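Local coordinates for putative alpha-L-fucosidase (Bacteroides thetaiotaomicron VPI-5482, PDB 3GZA), which probably acts as a family 29 glycoside hydrolase, removing alpha-L-fucose from fucosylated glycans, at residues T57-T61 and D62-Q66; S247-Q251 and L252-K256. One frame throughout, in Å; residues are numbered along the deposited sequence.

Contact 1 (T57-T61 and D62-Q66); sequences TELNT and DQWVQ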
loop_
_atom_site.group_PDB
_atom_site.type_symbol
_atom_site.label_atom_id
_atom_site.label_comp_id
_atom_site.label_asym_id
_atom_site.label_seq_id
_atom_site.Cartn_x
_atom_site.Cartn_y
_atom_site.Cartn_z
ATOM N N THR A 57 21.131 -7.253 -5.488
ATOM C CA THR A 57 21.844 -8.276 -4.738
ATOM C C THR A 57 23.299 -7.924 -4.362
ATOM O O THR A 57 23.887 -8.614 -3.514
ATOM C CB THR A 57 21.843 -9.657 -5.489
ATOM O OG1 THR A 57 22.504 -9.518 -6.749
ATOM C CG2 THR A 57 20.399 -10.201 -5.676
ATOM N N GLU A 58 23.859 -6.868 -4.965
ATOM C CA GLU A 58 25.213 -6.395 -4.650
ATOM C C GLU A 58 25.177 -5.042 -3.967
ATOM O O GLU A 58 26.182 -4.347 -3.907
ATOM C CB GLU A 58 26.060 -6.303 -5.918
ATOM C CG GLU A 58 26.336 -7.638 -6.595
ATOM C CD GLU A 58 27.133 -7.477 -7.859
ATOM O OE1 GLU A 58 28.342 -7.204 -7.744
ATOM O OE2 GLU A 58 26.566 -7.654 -8.960
ATOM N N LEU A 59 24.035 -4.703 -3.389
ATOM C CA LEU A 59 23.897 -3.382 -2.735
ATOM C C LEU A 59 25.022 -3.135 -1.777
ATOM O O LEU A 59 25.310 -3.967 -0.907
ATOM C CB LEU A 59 22.583 -3.302 -1.985
ATOM C CG LEU A 59 22.421 -1.936 -1.290
ATOM C CD1 LEU A 59 22.078 -0.918 -2.322
ATOM C CD2 LEU A 59 21.327 -1.915 -0.201
ATOM N N ASN A 60 25.641 -1.957 -1.901
ATOM C CA ASN A 60 26.677 -1.539 -0.974
ATOM C C ASN A 60 26.689 -0.012 -0.891
ATOM O O ASN A 60 27.319 0.662 -1.698
ATOM C CB ASN A 60 28.035 -2.056 -1.372
ATOM C CG ASN A 60 29.102 -1.673 -0.359
ATOM O OD1 ASN A 60 28.786 -1.102 0.683
ATOM N ND2 ASN A 60 30.351 -2.099 -0.608
ATOM N N THR A 61 25.971 0.561 0.071
ATOM C CA THR A 61 25.939 2.013 0.187
ATOM C C THR A 61 27.295 2.598 0.583
ATOM O O THR A 61 27.504 3.805 0.318
ATOM C CB THR A 61 24.854 2.488 1.130
ATOM O OG1 THR A 61 25.021 1.806 2.355
ATOM C CG2 THR A 61 23.465 2.206 0.569
ATOM N N ASP A 62 28.214 1.795 1.133
ATOM C CA ASP A 62 29.551 2.331 1.391
ATOM C C ASP A 62 30.134 2.756 0.037
ATOM O O ASP A 62 30.835 3.744 -0.022
ATOM C CB ASP A 62 30.487 1.332 2.050
ATOM C CG ASP A 62 30.225 1.104 3.526
ATOM O OD1 ASP A 62 29.451 1.854 4.131
ATOM O OD2 ASP A 62 30.863 0.117 4.065
ATOM N N GLN A 63 29.949 1.921 -1.007
ATOM C CA GLN A 63 30.502 2.197 -2.349
ATOM C C GLN A 63 29.914 3.474 -2.930
ATOM O O GLN A 63 30.630 4.279 -3.575
ATOM C CB GLN A 63 30.355 0.958 -3.259
ATOM C CG GLN A 63 31.011 1.060 -4.624
ATOM C CD GLN A 63 30.122 1.602 -5.697
ATOM O OE1 GLN A 63 28.927 1.825 -5.473
ATOM N NE2 GLN A 63 30.698 1.836 -6.893
ATOM N N TRP A 64 28.629 3.678 -2.683
ATOM C CA TRP A 64 27.959 4.920 -3.136
ATOM C C TRP A 64 28.601 6.170 -2.502
ATOM O O TRP A 64 28.931 7.137 -3.179
ATOM C CB TRP A 64 26.507 4.912 -2.681
ATOM C CG TRP A 64 25.613 3.863 -3.215
ATOM C CD1 TRP A 64 25.970 2.702 -3.861
ATOM C CD2 TRP A 64 24.221 3.792 -3.016
ATOM N NE1 TRP A 64 24.827 1.962 -4.125
ATOM C CE2 TRP A 64 23.754 2.593 -3.585
ATOM C CE3 TRP A 64 23.295 4.661 -2.429
ATOM C CZ2 TRP A 64 22.382 2.238 -3.592
ATOM C CZ3 TRP A 64 21.939 4.302 -2.429
ATOM C CH2 TRP A 64 21.509 3.106 -3.004
ATOM N N VAL A 65 28.769 6.130 -1.181
ATOM C CA VAL A 65 29.285 7.229 -0.434
ATOM C C VAL A 65 30.739 7.481 -0.795
ATOM O O VAL A 65 31.162 8.620 -0.969
ATOM C CB VAL A 65 29.064 7.022 1.078
ATOM C CG1 VAL A 65 29.768 8.113 1.906
ATOM C CG2 VAL A 65 27.560 7.030 1.359
ATOM N N GLN A 66 31.537 6.440 -0.947
ATOM C CA GLN A 66 32.917 6.662 -1.326
ATOM C C GLN A 66 33.027 7.261 -2.698
ATOM O O GLN A 66 33.910 8.061 -2.954
ATOM C CB GLN A 66 33.690 5.342 -1.323
ATOM C CG GLN A 66 33.951 4.833 0.078
ATOM C CD GLN A 66 34.574 3.469 0.086
ATOM O OE1 GLN A 66 33.929 2.455 -0.254
ATOM N NE2 GLN A 66 35.827 3.428 0.474
HETATM O O HOH W 1 28.578 -2.189 3.378
#
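The indole of W64 has T61 lying on one face: methyl CG2 sits 3.8 Å from the centroid of the six-membered ring and only 9° off its normal, a CH-pi contact; the carbonyl carbon of N60 lies over the same face. At the edge, in the ring plane, comes OE1 of neighbouring Q63, whose amide is held from outside, NE2 being hydrogen-bonded to I325 O. L59 reaches the far end of the indole obliquely, its branch CD1 touching CZ2 of W64 at 3.4 Å. Elsewhere round the ring F26 and Y28 pack, the latter edge-to-face, and NE1 is hydrogen-bonded to G323 O. Replacing W64 by a leucine would probably leave G323 O without its indole N-H and T61 CG2 without the aromatic face on which it rests. Below the ring the chain turns into the helix. N60 swings its amide opposite its own backbone N (chi1 -177°), which brings OD1 to within 3.0 Å of D62 N; the donor stands above the carbonyl plane, 50° out of it. The same oxygen accepts from a water at 2.9 Å, which also makes a weak bond to D62 OD2. N60 O takes two weak bonds, from Q63 N and from W64 N. A regular helical bond of 3.0 Å then links V65 N to T61 O. S117 ties down this start from outside, bonding both T61 OG1 and D62 OD1, while K120 forms a salt bridge with D62 OD2. With N60 as N-cap and L59 and W64 meeting across the first turn, this is an N-capped helix start closed by a hydrophobic staple, on a helix in the connection between parallel strands 22-26 and 75-79 of the TIM barrel.

Contact 2 (S247-Q251 and L252-K256); sequences SSIDQ and LELLK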
loop_
_atom_site.group_PDB
_atom_site.type_symbol
_atom_site.label_atom_id
_atom_site.label_comp_id
_atom_site.label_asym_id
_atom_site.label_seq_id
_atom_site.Cartn_x
_atom_site.Cartn_y
_atom_site.Cartn_z
ATOM N N SER A 247 4.370 39.417 -7.570
ATOM C CA SER A 247 3.885 39.085 -8.915
ATOM C C SER A 247 4.595 39.729 -10.118
ATOM O O SER A 247 4.561 39.169 -11.207
ATOM C CB SER A 247 2.372 39.382 -9.002
ATOM N N SER A 248 5.243 40.873 -9.939
ATOM C CA SER A 248 5.913 41.555 -11.058
ATOM C C SER A 248 7.345 41.049 -11.296
ATOM O O SER A 248 7.980 41.391 -12.296
ATOM C CB SER A 248 5.953 43.063 -10.799
ATOM O OG SER A 248 7.009 43.417 -9.911
ATOM N N ILE A 249 7.857 40.271 -10.363
ATOM C CA ILE A 249 9.216 39.777 -10.452
ATOM C C ILE A 249 9.337 38.661 -11.488
ATOM O O ILE A 249 8.431 37.839 -11.640
ATOM C CB ILE A 249 9.698 39.235 -9.062
ATOM C CG1 ILE A 249 9.748 40.352 -8.010
ATOM C CG2 ILE A 249 11.072 38.586 -9.165
ATOM C CD1 ILE A 249 10.697 41.494 -8.348
ATOM N N ASP A 250 10.453 38.671 -12.218
ATOM C CA ASP A 250 10.817 37.579 -13.120
ATOM C C ASP A 250 11.388 36.544 -12.138
ATOM O O ASP A 250 12.536 36.636 -11.688
ATOM C CB ASP A 250 11.842 38.094 -14.146
ATOM C CG ASP A 250 12.333 37.017 -15.103
ATOM O OD1 ASP A 250 12.347 35.831 -14.711
ATOM O OD2 ASP A 250 12.769 37.403 -16.223
ATOM N N GLN A 251 10.581 35.547 -11.786
ATOM C CA GLN A 251 10.997 34.607 -10.760
ATOM C C GLN A 251 12.205 33.748 -11.085
ATOM O O GLN A 251 13.003 33.469 -10.185
ATOM C CB GLN A 251 9.841 33.708 -10.334
ATOM C CG GLN A 251 8.664 34.495 -9.845
ATOM C CD GLN A 251 7.651 33.622 -9.163
ATOM O OE1 GLN A 251 7.881 32.423 -8.956
ATOM N NE2 GLN A 251 6.536 34.202 -8.809
ATOM N N LEU A 252 12.346 33.276 -12.324
ATOM C CA LEU A 252 13.526 32.494 -12.655
ATOM C C LEU A 252 14.740 33.352 -12.509
ATOM O O LEU A 252 15.734 32.857 -12.030
ATOM C CB LEU A 252 13.528 31.894 -14.072
ATOM C CG LEU A 252 12.860 30.547 -14.222
ATOM C CD1 LEU A 252 12.881 30.166 -15.698
ATOM C CD2 LEU A 252 13.479 29.469 -13.362
ATOM N N GLU A 253 14.676 34.619 -12.912
ATOM C CA GLU A 253 15.849 35.487 -12.741
ATOM C C GLU A 253 16.177 35.644 -11.274
ATOM O O GLU A 253 17.324 35.689 -10.919
ATOM C CB GLU A 253 15.638 36.852 -13.361
ATOM C CG GLU A 253 15.633 36.816 -14.877
ATOM C CD GLU A 253 16.960 36.434 -15.460
ATOM O OE1 GLU A 253 17.999 36.899 -14.959
ATOM O OE2 GLU A 253 16.962 35.664 -16.441
ATOM N N LEU A 254 15.153 35.767 -10.438
ATOM C CA LEU A 254 15.345 35.876 -8.997
ATOM C C LEU A 254 15.977 34.610 -8.428
ATOM O O LEU A 254 16.861 34.702 -7.584
ATOM C CB LEU A 254 14.005 36.260 -8.323
ATOM C CG LEU A 254 13.985 36.285 -6.800
ATOM C CD1 LEU A 254 15.018 37.313 -6.284
ATOM C CD2 LEU A 254 12.551 36.565 -6.271
ATOM N N LEU A 255 15.574 33.403 -8.872
ATOM C CA LEU A 255 16.246 32.160 -8.396
ATOM C C LEU A 255 17.702 32.089 -8.803
ATOM O O LEU A 255 18.562 31.722 -8.018
ATOM C CB LEU A 255 15.501 30.933 -8.903
ATOM C CG LEU A 255 14.078 30.748 -8.380
ATOM C CD1 LEU A 255 13.403 29.647 -9.184
ATOM C CD2 LEU A 255 14.056 30.433 -6.845
ATOM N N LYS A 256 17.987 32.502 -10.041
ATOM C CA LYS A 256 19.320 32.456 -10.593
ATOM C C LYS A 256 20.322 33.435 -10.021
ATOM O O LYS A 256 21.541 33.171 -10.061
ATOM C CB LYS A 256 19.209 32.669 -12.120
ATOM C CG LYS A 256 18.601 31.453 -12.833
ATOM C CD LYS A 256 18.300 31.707 -14.306
ATOM C CE LYS A 256 17.721 30.430 -14.958
ATOM N NZ LYS A 256 17.158 30.739 -16.272
HETATM O O HOH W 2 10.229 33.366 -14.438
#
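A helix N-cap, reinforced by a hydrophobic staple, opens helix 251-257, with D250 as the capping residue and I249 and L254 as the staple. The carboxylate of D250 lies opposite its backbone N (chi1 178°), a torsion that folds it back over the first turn. There OD1 accepts from E253 N at 3.2 Å, a nearly straight bond with an angle of 165° at the hydrogen, entering from above the carboxylate plane. OD1 also receives a water at 3.3 Å, and that water in turn accepts from L252 N at 3.0 Å, so a second amide of the first turn is satisfied through solvent. The other oxygen, OD2, rests 3.2 Å from the methylene CG of E253. Beyond CG the glutamate chain bends away, and its carboxylate makes no return bond to D250 N, so the reciprocal half of a capping box is absent. Like charges remain fairly near, OD2 of D250 being 4.5 Å from OE2 of E253, which may cost the cap a little stability. Regular helical bonding begins as L254 N meets D250 O at 3.0 Å, followed by L255 N to Q251 O. On the flank away from the carboxylate, I249 CG2 touches L254 CD2 at 3.8 Å, the two chains crossing at a slant. L254 carries this apolar patch inward onto F235 of strand 234-235 and onto P236 and I245 in the loops, while Q251 NE2 bonds H242 O. The helix thus lies with one side against strand 234-235 and the loop that follows it, and its capped end at the surface.

In the fold
Following the chain from the N terminus, contact 1 comes first, where the loop after helix 40-45 turns into helix 61-69, between barrel strands 22-26 and 75-79. Nearly two hundred residues later, contact 2 marks the entry from the loop after strand 234-235 into helix 251-257, ahead of strand 264-273. Each closes only a local turn; they stand in series, neither nesting nor crossing. The centres of contact 1 and contact 2 are about 40 Å apart, on opposite sides of the chain's centre, and the two do not touch. Contact 1 joins its helix to helix 110-121 and to the loop beyond strand 312-317, whereas contact 2 anchors a more exposed helix on strand 234-235.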